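Local coordinates for protein DR2417 (Deinococcus radiodurans, PDB 4XWW) that binds RNA and zinc ions and probably degrades and processes RNA as a 5'-3' exonuclease, possibly also cutting it as an endonuclease, at residues 56-60 with 468-472; 497-501 with 547-551; 23-29 with 428-432. All coordinates share one frame; numbering follows the deposited sequence.

Contact 1: residues 56-60 with 468-472; sequences HQMGI and LLDRV. With MN (manganese (II) ion), chain G.
A manganese-binding type II beta turn, Gln57 to Ile60, meets one side of helix 465-477 through Met58, Leu468, Arg471 and Val472. Gly59 is the third residue of the turn and has positive phi. Its carbonyl oxygen, Gly59 O, binds the manganese ion at 2.3 Å. Asp456 OD1 supplies the other protein ligand.

The side chain of Arg471 holds the turn at a backbone carbonyl. Its chain is extended from CG to NE and carries the guanidinium out from the helix. Arg471 NH1 donates to Met58 O at 2.7 Å, with an N-H...O angle of 150°. The donor lies in the carbonyl plane, on a lone pair, and the oxygen sits at the guanidinium edge, near its plane. Arg471 NH2 makes a salt bridge to Asp456 OD2, so the arginine links the turn to a metal ligand. This probably helps to position that carboxylate. Arg471 NE bonds to Gly498 O of the second subunit, which helps to fix the rotation of the guanidinium.

Apolar contacts lie beside this bond. Met58 is bent at its end (chi3 -72°), which turns CE onto the helix. Met58 CE touches Val472 CA at 3.4 Å and Val472 CG2 at 3.5 Å, a tight fit. Leu468 uses both methyls: CD2 is 4.0 Å from Ile60 CG2, and CD1 is 3.9 Å from Gln57 CG. Tyr454 of strand 452-456 packs against Gln57, Ile60 and Leu468. The amide end of Gln57 turns back to Lys54 N through OE1.

The contact joins a loop of the metallo-beta-lactamase region to helix 465-477 of the C-terminal region. It is a second-shell arrangement of a metal site: one arginine bridges a ligand carboxylate and the turn that binds the ion.

Contact 2: residues 497-501 with 547-551; sequences RGFAR and TGRNP
Phe499 is the first residue of 497-501 to meet 547-551, and its ring does most of the work. CG is anti to the backbone N (chi1 173°), which directs the ring toward Pro551 and Arg549. Phe499 CE1 lies 3.6 Å from Pro551 CG, and Phe499 CD1 lies 3.7 Å from Pro551 CB. The proline meets the ring obliquely, with two of its carbons. Phe499 CZ reaches Thr547 CG2 more loosely, at 4.4 Å.

The guanidinium of Arg549 comes over one face of the same ring. Arg549 CZ is 4.4 Å from the ring centroid and 34° off the ring normal, an off-centre cation-pi contact. The two planes are 39° apart, so this is a tilted approach and not a parallel stack. Bends at chi2 and chi3 fold the Arg549 chain round to this place. The fine geometry of the guanidinium, including how it lies on the ring and beside Ala500, is doubtful, because the model sets NH2 too close to Phe499 O. The charge of Arg549 has a firmer partner: NH1 makes a salt bridge to Asp462 of the second subunit.

Ala500 follows. Its CB faces the guanidinium edge, beside Arg549 NH2.

On the other segment, Thr547 forms an ST turn. Its OG1 accepts from Arg549 N at 3.0 Å and also bonds to Thr543 O. Gly548, with positive phi, takes the chain out of the helix within that turn.

The contact lies in the C-terminal domain, at the subunit interface. Segment 497-501 leads from strand 491-497 to helix 504-523. Segment 547-551 leads from helix 528-547 to strand 552-556. Phe499 also packs on Leu480 of strand 479-485, and Pro551 on Thr543 of helix 528-547.

Contact 3: residues 23-29 with 428-432; sequences PLGGMGE and IAKNG
The backbones of 23-29 and 428-432 are joined by Gly432 N, which donates to Pro23 O at 2.8 Å with an almost straight N-H...O angle of 169°, while the first segment turns a corner at Leu24.

Asn431 carries the side-chain contact. Its amide enters the loop formed by Gly25 to Glu29 and is gripped at both ends. Asn431 OD1 accepts from Met27 N at 3.0 Å, with the donor tilted from the carbonyl plane. Asn431 ND2 donates to Glu29 OE2 at 3.0 Å, from above the carboxylate plane (59° out of it). Gly26 N reaches this same OE2 from the opposite face, at 2.9 Å. Lys32 adds a salt bridge to Glu29 OE2. Several donors therefore hold the carboxylate in place and probably stabilise its negative charge.

The loop belongs to the metallo-beta-lactamase fold. It follows strand 19-23, which lies between strands 34-39 and 433-438 in one mixed sheet. Leu24 and Gly25 both face Ile34, a classic beta bulge. Gly26 lies near the zinc ligand His403 and a bound zinc ion.

A water bridges the backbones: it donates to Met27 O at 2.8 Å and accepts from Asn431 N at 2.9 Å. Met27 bends at chi2 (-69°), and its CE rests 4.0 Å from Ala429 CB. Trp402 of strand 398-402 and Gln409 of helix 406-417 also pack on Met27. Pro23 CG packs on the same Ala429 methyl and lies 3.6 Å from Lys430 O.

Contacts 1 and 3 interleave along the chain: 23-29, 56-60, 428-432, then 468-472. Contact 2 comes later. Contact 3 lies in the metallo-beta-lactamase core beside the zinc site. Contact 1 is about 23 Å away, centre to centre, where a loop of that region meets helix 465-477. Centre to centre, contact 2 is about 19 Å from contact 1 and about 40 Å from contact 3, in the C-terminal domain. Within one chain none touches another, but across the dimer Arg471 of contact 1 bonds to Gly498 of contact 2 in the second subunit. Contact 3 does not reach it. The series runs from the catalytic core, past a manganese site, to the C-terminal domain at the dimer interface.

Contact 1: residues 56-60 with 468-472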
# COMPACT_ATOMS: atom_id res chain seq x y z
N HIS A 56 3.24 9.12 2.04
CA HIS A 56 4.20 10.19 1.80
C HIS A 56 4.09 11.28 2.87
O HIS A 56 4.99 12.11 3.00
CB HIS A 56 4.02 10.79 0.39
CG HIS A 56 2.76 11.57 0.20
ND1 HIS A 56 1.51 10.98 0.19
CD2 HIS A 56 2.55 12.89 -0.03
CE1 HIS A 56 0.59 11.91 -0.01
NE2 HIS A 56 1.20 13.07 -0.15
N GLN A 57 3.01 11.27 3.63
CA GLN A 57 2.84 12.25 4.71
C GLN A 57 3.36 11.68 6.02
O GLN A 57 2.59 11.40 6.95
CB GLN A 57 1.38 12.68 4.81
CG GLN A 57 0.92 13.44 3.58
CD GLN A 57 -0.59 13.44 3.39
OE1 GLN A 57 -1.28 12.49 3.73
NE2 GLN A 57 -1.10 14.53 2.81
N MET A 58 4.67 11.50 6.10
CA MET A 58 5.25 10.75 7.19
C MET A 58 5.24 11.49 8.51
O MET A 58 5.48 12.69 8.58
CB MET A 58 6.68 10.33 6.83
CG MET A 58 6.70 9.26 5.76
SD MET A 58 8.37 8.90 5.18
CE MET A 58 8.66 10.39 4.26
N GLY A 59 4.95 10.75 9.57
CA GLY A 59 5.05 11.26 10.91
C GLY A 59 3.81 11.97 11.42
O GLY A 59 3.66 12.14 12.62
N ILE A 60 2.91 12.37 10.53
CA ILE A 60 1.75 13.14 11.01
C ILE A 60 0.61 12.22 11.45
O ILE A 60 0.52 11.07 11.00
CB ILE A 60 1.22 14.16 9.96
CG1 ILE A 60 0.42 13.47 8.86
CG2 ILE A 60 2.33 15.08 9.44
CD1 ILE A 60 -0.22 14.44 7.89
N LEU A 468 7.60 18.02 5.38
CA LEU A 468 7.42 16.63 4.95
C LEU A 468 8.44 16.21 3.90
O LEU A 468 8.95 15.09 3.93
CB LEU A 468 6.01 16.42 4.40
CG LEU A 468 4.86 16.55 5.38
CD1 LEU A 468 3.57 16.13 4.68
CD2 LEU A 468 5.10 15.69 6.61
N LEU A 469 8.71 17.11 2.96
CA LEU A 469 9.64 16.84 1.87
C LEU A 469 11.02 16.54 2.43
O LEU A 469 11.72 15.65 1.95
CB LEU A 469 9.70 18.04 0.92
CG LEU A 469 10.65 17.99 -0.28
CD1 LEU A 469 10.09 18.86 -1.40
CD2 LEU A 469 12.05 18.46 0.09
N ASP A 470 11.40 17.29 3.46
CA ASP A 470 12.64 17.04 4.17
C ASP A 470 12.60 15.65 4.79
O ASP A 470 13.57 14.90 4.70
CB ASP A 470 12.88 18.11 5.24
CG ASP A 470 13.19 19.48 4.64
OD1 ASP A 470 13.42 19.57 3.42
OD2 ASP A 470 13.22 20.47 5.40
N ARG A 471 11.47 15.29 5.41
CA ARG A 471 11.30 13.95 5.98
C ARG A 471 11.49 12.85 4.93
O ARG A 471 12.14 11.83 5.21
CB ARG A 471 9.92 13.81 6.65
CG ARG A 471 9.83 14.52 8.01
CD ARG A 471 8.45 14.37 8.66
NE ARG A 471 8.35 15.19 9.86
CZ ARG A 471 7.26 15.33 10.60
NH1 ARG A 471 6.14 14.69 10.26
NH2 ARG A 471 7.28 16.11 11.68
N VAL A 472 10.96 13.06 3.73
CA VAL A 472 11.10 12.06 2.67
C VAL A 472 12.56 11.86 2.33
O VAL A 472 13.07 10.73 2.33
CB VAL A 472 10.34 12.44 1.38
CG1 VAL A 472 10.51 11.34 0.33
CG2 VAL A 472 8.86 12.69 1.67
MN MN G . 4.16 12.34 14.81

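Contact 2: residues 497-501 with 547-551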
# COMPACT_ATOMS: atom_id res chain seq x y z
N ARG A 497 23.82 9.88 9.78
CA ARG A 497 22.74 9.14 10.42
C ARG A 497 21.85 8.50 9.35
O ARG A 497 21.47 9.15 8.38
CB ARG A 497 21.91 10.03 11.34
CG ARG A 497 22.44 10.10 12.75
CD ARG A 497 22.39 8.73 13.38
NE ARG A 497 21.29 8.63 14.33
CZ ARG A 497 21.46 8.49 15.64
NH1 ARG A 497 22.68 8.43 16.15
NH2 ARG A 497 20.40 8.41 16.44
N GLY A 498 21.56 7.21 9.52
CA GLY A 498 20.83 6.43 8.54
C GLY A 498 21.44 6.45 7.15
O GLY A 498 20.73 6.28 6.16
N PHE A 499 22.75 6.66 7.05
CA PHE A 499 23.40 6.69 5.75
C PHE A 499 23.98 5.32 5.39
O PHE A 499 23.60 4.72 4.38
CB PHE A 499 24.52 7.73 5.72
CG PHE A 499 25.34 7.70 4.47
CD1 PHE A 499 24.74 7.85 3.23
CD2 PHE A 499 26.71 7.51 4.52
CE1 PHE A 499 25.49 7.81 2.07
CE2 PHE A 499 27.47 7.47 3.37
CZ PHE A 499 26.86 7.62 2.14
N ALA A 500 24.89 4.84 6.23
CA ALA A 500 25.55 3.56 6.03
C ALA A 500 26.09 3.09 7.37
O ALA A 500 26.19 3.88 8.31
CB ALA A 500 26.67 3.69 5.02
N ARG A 501 26.43 1.81 7.48
CA ARG A 501 27.01 1.34 8.72
C ARG A 501 28.44 1.87 8.75
O ARG A 501 28.97 2.26 7.71
CB ARG A 501 26.95 -0.19 8.82
CG ARG A 501 27.98 -0.90 7.97
CD ARG A 501 27.70 -2.39 7.93
NE ARG A 501 28.21 -2.95 6.68
CZ ARG A 501 28.69 -4.18 6.55
NH1 ARG A 501 29.12 -4.60 5.37
NH2 ARG A 501 28.73 -4.99 7.60
N THR A 547 29.30 5.93 -4.15
CA THR A 547 28.26 5.07 -3.62
C THR A 547 27.05 4.97 -4.54
O THR A 547 26.28 4.02 -4.47
CB THR A 547 27.78 5.56 -2.25
OG1 THR A 547 27.11 6.81 -2.41
CG2 THR A 547 28.96 5.74 -1.30
N GLY A 548 26.87 5.98 -5.39
CA GLY A 548 25.70 6.04 -6.24
C GLY A 548 24.52 6.66 -5.52
O GLY A 548 23.41 6.69 -6.05
N ARG A 549 24.76 7.17 -4.31
CA ARG A 549 23.68 7.72 -3.49
C ARG A 549 23.77 9.23 -3.38
O ARG A 549 24.84 9.82 -3.58
CB ARG A 549 23.71 7.10 -2.09
CG ARG A 549 24.28 5.70 -2.05
CD ARG A 549 23.42 4.75 -1.23
NE ARG A 549 23.49 5.02 0.20
CZ ARG A 549 24.30 4.39 1.05
NH1 ARG A 549 25.13 3.45 0.60
NH2 ARG A 549 24.29 4.69 2.33
N ASN A 550 22.64 9.85 -3.07
CA ASN A 550 22.60 11.29 -2.84
C ASN A 550 22.08 11.60 -1.45
O ASN A 550 20.96 12.10 -1.30
CB ASN A 550 21.71 11.97 -3.89
CG ASN A 550 22.18 11.69 -5.31
OD1 ASN A 550 22.97 12.45 -5.87
ND2 ASN A 550 21.69 10.60 -5.90
N PRO A 551 22.88 11.30 -0.41
CA PRO A 551 22.44 11.57 0.96
C PRO A 551 22.14 13.04 1.17
O PRO A 551 22.76 13.87 0.52
CB PRO A 551 23.63 11.13 1.82
CG PRO A 551 24.80 11.17 0.89
CD PRO A 551 24.24 10.75 -0.44

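Contact 3: residues 23-29 with 428-432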
# COMPACT_ATOMS: atom_id res chain seq x y z
N PRO A 23 -17.75 23.10 -1.33
CA PRO A 23 -17.05 22.02 -0.62
C PRO A 23 -15.71 22.49 -0.10
O PRO A 23 -14.94 23.06 -0.88
CB PRO A 23 -16.88 20.94 -1.70
CG PRO A 23 -16.92 21.68 -2.99
CD PRO A 23 -17.88 22.82 -2.77
N LEU A 24 -15.43 22.31 1.19
CA LEU A 24 -14.12 22.66 1.72
C LEU A 24 -13.29 21.41 1.97
O LEU A 24 -12.09 21.50 2.22
CB LEU A 24 -14.23 23.48 3.01
CG LEU A 24 -14.79 24.91 2.84
CD1 LEU A 24 -14.87 25.66 4.20
CD2 LEU A 24 -13.97 25.72 1.81
N GLY A 25 -13.93 20.25 1.90
CA GLY A 25 -13.22 18.99 2.07
C GLY A 25 -14.17 17.88 1.67
O GLY A 25 -15.38 18.07 1.71
N GLY A 26 -13.62 16.74 1.28
CA GLY A 26 -14.42 15.58 0.92
C GLY A 26 -14.73 15.42 -0.56
O GLY A 26 -15.32 14.42 -0.97
N MET A 27 -14.32 16.39 -1.36
CA MET A 27 -14.45 16.30 -2.81
C MET A 27 -13.10 15.93 -3.42
O MET A 27 -12.08 16.52 -3.07
CB MET A 27 -14.92 17.63 -3.40
CG MET A 27 -16.40 17.94 -3.21
SD MET A 27 -17.49 16.87 -4.16
CE MET A 27 -19.06 17.73 -3.92
N GLY A 28 -13.08 14.95 -4.32
CA GLY A 28 -11.81 14.56 -4.93
C GLY A 28 -10.91 13.81 -3.96
O GLY A 28 -9.69 13.65 -4.20
N GLU A 29 -11.51 13.34 -2.87
CA GLU A 29 -10.83 12.57 -1.83
C GLU A 29 -11.87 11.82 -1.03
O GLU A 29 -13.06 12.15 -1.07
CB GLU A 29 -10.04 13.49 -0.90
CG GLU A 29 -10.97 14.45 -0.12
CD GLU A 29 -10.22 15.38 0.81
OE1 GLU A 29 -9.08 15.05 1.18
OE2 GLU A 29 -10.77 16.44 1.16
N ILE A 428 -17.96 17.75 -11.67
CA ILE A 428 -16.99 17.06 -10.81
C ILE A 428 -16.32 18.14 -9.96
O ILE A 428 -15.40 18.82 -10.42
CB ILE A 428 -15.92 16.26 -11.62
CG1 ILE A 428 -16.56 15.30 -12.64
CG2 ILE A 428 -15.02 15.49 -10.66
CD1 ILE A 428 -17.41 14.19 -12.04
N ALA A 429 -16.80 18.32 -8.73
CA ALA A 429 -16.28 19.41 -7.91
C ALA A 429 -14.95 19.05 -7.25
O ALA A 429 -14.63 17.87 -7.01
CB ALA A 429 -17.31 19.85 -6.86
N LYS A 430 -14.17 20.10 -7.01
CA LYS A 430 -12.92 20.06 -6.26
C LYS A 430 -13.13 20.85 -4.98
O LYS A 430 -13.95 21.76 -4.97
CB LYS A 430 -11.76 20.68 -7.05
CG LYS A 430 -11.47 19.99 -8.37
CD LYS A 430 -10.28 20.68 -9.04
CE LYS A 430 -10.34 20.54 -10.56
NZ LYS A 430 -11.39 21.41 -11.15
N ASN A 431 -12.39 20.52 -3.92
CA ASN A 431 -12.42 21.36 -2.73
C ASN A 431 -12.06 22.80 -3.08
O ASN A 431 -11.13 23.03 -3.87
CB ASN A 431 -11.45 20.85 -1.67
CG ASN A 431 -11.81 19.49 -1.17
OD1 ASN A 431 -12.97 19.09 -1.19
ND2 ASN A 431 -10.81 18.74 -0.72
N GLY A 432 -12.77 23.75 -2.49
CA GLY A 432 -12.58 25.17 -2.78
C GLY A 432 -13.42 25.70 -3.93
O GLY A 432 -13.53 26.90 -4.10
O HOH W 1 -10.42 18.38 -4.26